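Local coordinates for protein glutathione S-transferase 2 (Onchocerca volvulus, PDB 1TU7) that joins glutathione to electrophilic compounds as a dimeric pi-class transferase and appears central to the parasite's detoxification system, at residues Ser9-Asp23 with Leu188-Val202. Sequence-based numbering, arbitrary orientation.
Sequences SIRGLAEPIRLFLVD and LKEYCEKRDAAKVPV. With GSH (glutathione), chain C; GOL (glycerol), chain D.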
loop_
_atom_site.group_PDB
_atom_site.type_symbol
_atom_site.label_atom_id
_atom_site.label_comp_id
_atom_site.label_asym_id
_atom_site.label_seq_id
_atom_site.Cartn_x
_atom_site.Cartn_y
_atom_site.Cartn_z
ATOM N N SER A 9 -20.459 -6.265 1.631
ATOM C CA SER A 9 -21.232 -5.915 2.799
ATOM C C SER A 9 -20.552 -6.404 4.065
ATOM O O SER A 9 -21.114 -7.135 4.870
ATOM C CB SER A 9 -22.670 -6.423 2.699
ATOM O OG SER A 9 -23.482 -5.641 3.533
ATOM N N ILE A 10 -19.307 -5.974 4.218
ATOM C CA ILE A 10 -18.459 -6.273 5.362
ATOM C C ILE A 10 -17.629 -5.015 5.584
ATOM O O ILE A 10 -17.591 -4.117 4.738
ATOM C CB ILE A 10 -17.484 -7.472 5.098
ATOM C CG1 ILE A 10 -16.496 -7.128 3.990
ATOM C CG2 ILE A 10 -18.272 -8.749 4.803
ATOM C CD1 ILE A 10 -15.363 -8.119 3.779
ATOM N N ARG A 11 -16.923 -4.974 6.701
ATOM C CA ARG A 11 -16.038 -3.866 6.984
ATOM C C ARG A 11 -14.827 -3.909 6.065
ATOM O O ARG A 11 -14.672 -3.037 5.204
ATOM C CB ARG A 11 -15.676 -3.838 8.444
ATOM C CG ARG A 11 -16.870 -3.442 9.316
ATOM C CD ARG A 11 -16.781 -3.817 10.779
ATOM N NE ARG A 11 -15.704 -3.145 11.459
ATOM C CZ ARG A 11 -15.631 -3.004 12.777
ATOM N NH1 ARG A 11 -16.568 -3.496 13.558
ATOM N NH2 ARG A 11 -14.609 -2.385 13.332
ATOM N N GLY A 12 -14.000 -4.930 6.222
ATOM C CA GLY A 12 -12.895 -5.154 5.321
ATOM C C GLY A 12 -12.090 -3.914 4.993
ATOM O O GLY A 12 -11.790 -3.104 5.859
ATOM N N LEU A 13 -11.717 -3.782 3.728
ATOM C CA LEU A 13 -10.868 -2.687 3.264
ATOM C C LEU A 13 -11.582 -1.389 3.124
ATOM O O LEU A 13 -10.933 -0.340 3.057
ATOM C CB LEU A 13 -10.270 -3.041 1.899
ATOM C CG LEU A 13 -9.367 -4.266 1.863
ATOM C CD1 LEU A 13 -8.973 -4.528 0.430
ATOM C CD2 LEU A 13 -8.142 -4.073 2.751
ATOM N N ALA A 14 -12.903 -1.421 3.045
ATOM C CA ALA A 14 -13.696 -0.213 2.849
ATOM C C ALA A 14 -13.853 0.557 4.118
ATOM O O ALA A 14 -14.115 1.743 4.037
ATOM C CB ALA A 14 -15.059 -0.527 2.295
ATOM N N GLU A 15 -13.763 -0.095 5.276
ATOM C CA GLU A 15 -14.254 0.549 6.477
ATOM C C GLU A 15 -13.491 1.829 6.810
ATOM O O GLU A 15 -14.121 2.800 7.241
ATOM C CB GLU A 15 -14.321 -0.396 7.653
ATOM C CG GLU A 15 -15.187 0.108 8.786
ATOM C CD GLU A 15 -16.658 0.116 8.454
ATOM O OE1 GLU A 15 -17.070 -0.427 7.419
ATOM O OE2 GLU A 15 -17.416 0.681 9.271
ATOM N N PRO A 16 -12.170 1.910 6.657
ATOM C CA PRO A 16 -11.510 3.192 6.952
ATOM C C PRO A 16 -12.028 4.316 6.089
ATOM O O PRO A 16 -12.061 5.471 6.550
ATOM C CB PRO A 16 -10.046 2.914 6.719
ATOM C CG PRO A 16 -9.942 1.457 6.981
ATOM C CD PRO A 16 -11.184 0.841 6.377
ATOM N N ILE A 17 -12.402 4.006 4.843
ATOM C CA ILE A 17 -12.983 5.020 3.949
ATOM C C ILE A 17 -14.371 5.430 4.436
ATOM O O ILE A 17 -14.709 6.605 4.495
ATOM C CB ILE A 17 -12.990 4.536 2.507
ATOM C CG1 ILE A 17 -11.560 4.212 2.009
ATOM C CG2 ILE A 17 -13.685 5.551 1.626
ATOM C CD1 ILE A 17 -11.544 3.214 0.877
ATOM N N ARG A 18 -15.207 4.461 4.762
ATOM C CA ARG A 18 -16.511 4.768 5.340
ATOM C C ARG A 18 -16.360 5.639 6.571
ATOM O O ARG A 18 -17.085 6.605 6.747
ATOM C CB ARG A 18 -17.228 3.482 5.704
ATOM C CG ARG A 18 -17.655 2.646 4.528
ATOM C CD ARG A 18 -18.421 1.456 4.917
ATOM N NE ARG A 18 -18.741 0.549 3.811
ATOM C CZ ARG A 18 -18.448 -0.734 3.792
ATOM N NH1 ARG A 18 -17.744 -1.289 4.745
ATOM N NH2 ARG A 18 -18.841 -1.474 2.758
ATOM N N LEU A 19 -15.406 5.320 7.434
ATOM C CA LEU A 19 -15.208 6.078 8.661
ATOM C C LEU A 19 -14.818 7.518 8.347
ATOM O O LEU A 19 -15.299 8.434 8.996
ATOM C CB LEU A 19 -14.167 5.413 9.558
ATOM C CG LEU A 19 -14.593 4.084 10.183
ATOM C CD1 LEU A 19 -13.423 3.247 10.664
ATOM C CD2 LEU A 19 -15.578 4.339 11.338
ATOM N N PHE A 20 -13.906 7.713 7.389
ATOM C CA PHE A 20 -13.526 9.048 6.924
ATOM C C PHE A 20 -14.763 9.858 6.524
ATOM O O PHE A 20 -14.971 10.954 7.006
ATOM C CB PHE A 20 -12.519 8.912 5.774
ATOM C CG PHE A 20 -12.010 10.207 5.209
ATOM C CD1 PHE A 20 -10.648 10.460 5.228
ATOM C CD2 PHE A 20 -12.825 11.131 4.593
ATOM C CE1 PHE A 20 -10.125 11.612 4.684
ATOM C CE2 PHE A 20 -12.279 12.297 4.046
ATOM C CZ PHE A 20 -10.927 12.521 4.099
ATOM N N LEU A 21 -15.590 9.275 5.662
ATOM C CA LEU A 21 -16.740 9.955 5.090
ATOM C C LEU A 21 -17.748 10.256 6.194
ATOM O O LEU A 21 -18.276 11.348 6.272
ATOM C CB LEU A 21 -17.332 9.095 3.985
ATOM C CG LEU A 21 -16.468 8.889 2.755
ATOM C CD1 LEU A 21 -16.986 7.777 1.917
ATOM C CD2 LEU A 21 -16.403 10.172 1.916
ATOM N N VAL A 22 -17.985 9.297 7.056
ATOM C CA VAL A 22 -18.952 9.477 8.141
ATOM C C VAL A 22 -18.462 10.572 9.084
ATOM O O VAL A 22 -19.210 11.471 9.422
ATOM C CB VAL A 22 -19.179 8.173 8.913
ATOM C CG1 VAL A 22 -19.901 8.442 10.203
ATOM C CG2 VAL A 22 -19.999 7.197 8.073
ATOM N N ASP A 23 -17.208 10.523 9.503
ATOM C CA ASP A 23 -16.697 11.479 10.471
ATOM C C ASP A 23 -16.639 12.884 9.918
ATOM O O ASP A 23 -16.884 13.857 10.643
ATOM C CB ASP A 23 -15.317 11.061 10.946
ATOM C CG ASP A 23 -14.818 11.925 12.069
ATOM O OD1 ASP A 23 -13.782 12.616 11.866
ATOM O OD2 ASP A 23 -15.403 11.944 13.160
ATOM N N LEU A 188 -18.866 9.347 14.725
ATOM C CA LEU A 188 -18.399 7.958 14.821
ATOM C C LEU A 188 -19.078 7.201 15.924
ATOM O O LEU A 188 -19.346 6.031 15.778
ATOM C CB LEU A 188 -16.873 7.894 14.982
ATOM C CG LEU A 188 -16.070 8.417 13.803
ATOM C CD1 LEU A 188 -14.596 8.200 13.995
ATOM C CD2 LEU A 188 -16.501 7.793 12.495
ATOM N N LYS A 189 -19.411 7.860 17.028
ATOM C CA LYS A 189 -20.092 7.185 18.110
ATOM C C LYS A 189 -21.408 6.649 17.600
ATOM O O LYS A 189 -21.753 5.494 17.852
ATOM C CB LYS A 189 -20.329 8.148 19.292
ATOM C CG LYS A 189 -21.030 7.508 20.475
ATOM C CD LYS A 189 -21.145 8.497 21.626
ATOM C CE LYS A 189 -21.825 7.876 22.832
ATOM N NZ LYS A 189 -21.931 8.900 23.925
ATOM N N GLU A 190 -22.173 7.485 16.926
ATOM C CA GLU A 190 -23.478 7.070 16.413
ATOM C C GLU A 190 -23.346 5.948 15.372
ATOM O O GLU A 190 -24.050 4.926 15.407
ATOM C CB GLU A 190 -24.141 8.298 15.822
ATOM C CG GLU A 190 -25.406 8.094 15.021
ATOM C CD GLU A 190 -25.929 9.414 14.449
ATOM O OE1 GLU A 190 -25.157 10.184 13.784
ATOM O OE2 GLU A 190 -27.114 9.702 14.677
ATOM N N TYR A 191 -22.388 6.113 14.477
ATOM C CA TYR A 191 -22.192 5.148 13.393
ATOM C C TYR A 191 -21.789 3.798 13.968
ATOM O O TYR A 191 -22.294 2.762 13.549
ATOM C CB TYR A 191 -21.117 5.669 12.460
ATOM C CG TYR A 191 -20.688 4.681 11.401
ATOM C CD1 TYR A 191 -19.488 4.025 11.502
ATOM C CD2 TYR A 191 -21.501 4.406 10.320
ATOM C CE1 TYR A 191 -19.077 3.117 10.517
ATOM C CE2 TYR A 191 -21.117 3.494 9.334
ATOM C CZ TYR A 191 -19.904 2.867 9.431
ATOM O OH TYR A 191 -19.557 1.960 8.448
ATOM N N CYS A 192 -20.883 3.809 14.930
ATOM C CA CYS A 192 -20.367 2.574 15.515
ATOM C C CYS A 192 -21.447 1.854 16.309
ATOM O O CYS A 192 -21.481 0.618 16.335
ATOM C CB CYS A 192 -19.132 2.878 16.362
ATOM S SG CYS A 192 -17.676 3.345 15.373
ATOM N N GLU A 193 -22.337 2.602 16.960
ATOM C CA GLU A 193 -23.463 1.983 17.668
ATOM C C GLU A 193 -24.342 1.220 16.666
ATOM O O GLU A 193 -24.745 0.075 16.914
ATOM C CB GLU A 193 -24.307 3.034 18.410
ATOM C CG GLU A 193 -23.721 3.542 19.718
ATOM C CD GLU A 193 -24.321 4.850 20.241
ATOM O OE1 GLU A 193 -24.066 5.168 21.432
ATOM O OE2 GLU A 193 -25.017 5.579 19.484
ATOM N N LYS A 194 -24.639 1.849 15.544
ATOM C CA LYS A 194 -25.483 1.221 14.545
ATOM C C LYS A 194 -24.794 0.048 13.880
ATOM O O LYS A 194 -25.405 -0.970 13.580
ATOM C CB LYS A 194 -25.940 2.245 13.537
ATOM C CG LYS A 194 -26.932 3.231 14.145
ATOM C CD LYS A 194 -27.205 4.394 13.237
ATOM C CE LYS A 194 -28.133 5.388 13.945
ATOM N NZ LYS A 194 -29.485 4.813 14.185
ATOM N N ARG A 195 -23.487 0.172 13.653
ATOM C CA ARG A 195 -22.733 -0.918 13.079
ATOM C C ARG A 195 -22.723 -2.117 14.006
ATOM O O ARG A 195 -22.864 -3.269 13.556
ATOM C CB ARG A 195 -21.323 -0.404 12.800
ATOM C CG ARG A 195 -20.408 -1.351 12.070
ATOM C CD ARG A 195 -19.068 -0.687 11.798
ATOM N NE ARG A 195 -18.339 -0.414 13.018
ATOM C CZ ARG A 195 -17.117 0.091 13.076
ATOM N NH1 ARG A 195 -16.452 0.407 11.973
ATOM N NH2 ARG A 195 -16.522 0.222 14.246
ATOM N N ASP A 196 -22.585 -1.858 15.299
ATOM C CA ASP A 196 -22.595 -2.912 16.290
ATOM C C ASP A 196 -23.978 -3.533 16.409
ATOM O O ASP A 196 -24.097 -4.747 16.554
ATOM C CB ASP A 196 -22.165 -2.370 17.636
ATOM C CG ASP A 196 -21.956 -3.455 18.646
ATOM O OD1 ASP A 196 -22.387 -3.236 19.799
ATOM O OD2 ASP A 196 -21.367 -4.546 18.398
ATOM N N ALA A 197 -25.018 -2.709 16.351
ATOM C CA ALA A 197 -26.386 -3.221 16.474
ATOM C C ALA A 197 -26.676 -4.222 15.365
ATOM O O ALA A 197 -27.352 -5.239 15.593
ATOM C CB ALA A 197 -27.405 -2.088 16.460
ATOM N N ALA A 198 -26.188 -3.916 14.164
ATOM C CA ALA A 198 -26.367 -4.749 12.974
ATOM C C ALA A 198 -25.373 -5.902 12.904
ATOM O O ALA A 198 -25.488 -6.759 12.005
ATOM C CB ALA A 198 -26.239 -3.880 11.727
ATOM N N LYS A 199 -24.414 -5.950 13.845
ATOM C CA LYS A 199 -23.343 -6.944 13.841
ATOM C C LYS A 199 -22.741 -7.091 12.456
ATOM O O LYS A 199 -22.592 -8.197 11.904
ATOM C CB LYS A 199 -23.846 -8.278 14.388
ATOM C CG LYS A 199 -24.263 -8.224 15.818
ATOM C CD LYS A 199 -24.539 -9.585 16.432
ATOM C CE LYS A 199 -24.808 -9.442 17.950
ATOM N NZ LYS A 199 -25.330 -10.714 18.570
ATOM N N VAL A 200 -22.340 -5.958 11.876
ATOM C CA VAL A 200 -21.773 -5.959 10.532
ATOM C C VAL A 200 -20.519 -6.831 10.564
ATOM O O VAL A 200 -19.668 -6.630 11.433
ATOM C CB VAL A 200 -21.390 -4.534 10.062
ATOM C CG1 VAL A 200 -20.658 -4.604 8.752
ATOM C CG2 VAL A 200 -22.619 -3.645 9.974
ATOM N N PRO A 201 -20.387 -7.814 9.674
ATOM C CA PRO A 201 -19.193 -8.660 9.726
ATOM C C PRO A 201 -17.928 -7.870 9.439
ATOM O O PRO A 201 -17.926 -7.002 8.577
ATOM C CB PRO A 201 -19.426 -9.702 8.631
ATOM C CG PRO A 201 -20.811 -9.625 8.294
ATOM C CD PRO A 201 -21.333 -8.252 8.630
ATOM N N VAL A 202 -16.874 -8.159 10.176
ATOM C CA VAL A 202 -15.575 -7.558 9.884
ATOM C C VAL A 202 -15.039 -8.072 8.554
ATOM O O VAL A 202 -14.510 -7.312 7.750
ATOM C CB VAL A 202 -14.540 -7.796 11.013
ATOM C CG1 VAL A 202 -13.185 -7.205 10.649
ATOM C CG2 VAL A 202 -15.049 -7.227 12.338
HETATM N N1 GSH C . -4.912 -3.379 -2.908
HETATM C CA1 GSH C . -6.320 -3.474 -2.950
HETATM C C1 GSH C . -7.001 -2.338 -2.311
HETATM O O11 GSH C . -6.386 -1.896 -1.199
HETATM O O12 GSH C . -8.117 -1.766 -2.594
HETATM C CB1 GSH C . -7.005 -4.748 -2.694
HETATM C CG1 GSH C . -8.419 -4.910 -3.188
HETATM C CD1 GSH C . -8.951 -6.298 -2.866
HETATM O OE1 GSH C . -8.087 -7.241 -2.423
HETATM N N2 GSH C . -10.232 -6.510 -3.009
HETATM C CA2 GSH C . -10.886 -7.776 -2.670
HETATM C C2 GSH C . -11.845 -8.109 -3.746
HETATM O O2 GSH C . -12.426 -7.114 -4.503
HETATM C CB2 GSH C . -11.684 -7.646 -1.376
HETATM S SG2 GSH C . -10.599 -7.585 0.067
HETATM N N3 GSH C . -12.133 -9.376 -3.987
HETATM C CA3 GSH C . -13.083 -9.665 -5.028
HETATM C C3 GSH C . -12.457 -10.473 -6.117
HETATM O O31 GSH C . -11.179 -10.432 -6.438
HETATM O O32 GSH C . -13.319 -11.319 -6.827
HETATM C C1 GOL D . -19.680 -6.361 16.247
HETATM O O1 GOL D . -19.016 -7.476 16.784
HETATM C C2 GOL D . -19.174 -6.224 14.821
HETATM O O2 GOL D . -19.554 -7.366 14.071
HETATM C C3 GOL D . -19.785 -4.941 14.253
HETATM O O3 GOL D . -19.141 -4.612 13.038
#
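E15 holds the tight centre of the contact between segments 9-23 and 188-202: its OE2 accepts from Y191 OH at 2.6 Å and from R195 NH1 at 2.9 Å, the two donors arriving from opposite faces of the carboxylate plane. Bent at chi2 (70°), the E15 chain also turns OE1 to R18 NH1, so the carboxylate is gripped by three donors and its rotation fixed. The R11 guanidinium lies flat on that of R195, planes 11° apart and centres 3.4 Å apart; the like charges are probably offset by E15 at the edge of R195 and by D159 and E156 of helix 149-164, which pair with R11. V202 CG2 lies over the rim of the opposite face of the R11 guanidinium. Y191 sits as a knob among E15, R18, L19 and V22, with V22 CG2 over its ring face, 4.2 Å from the centroid, and L19 CD2 3.8 Å from Y191 CE1. Toward solvent the contact thins: I10 CG2 only lightly meets P201 CB (4.1 Å), and a glycerol, probably from the crystallisation liquor, bridges R11 NH1 and V200 O through O3. Past the end of helix 186-197, P201 O accepts from R11 N and V202 O from G12 N (each 2.9 Å), tying the tail to the loop that leads to L13 of the glutathione pocket. The arrangement joins the thioredoxin-like N-terminal domain to the all-helical C-terminal domain, the two-domain build of cytosolic glutathione transferases.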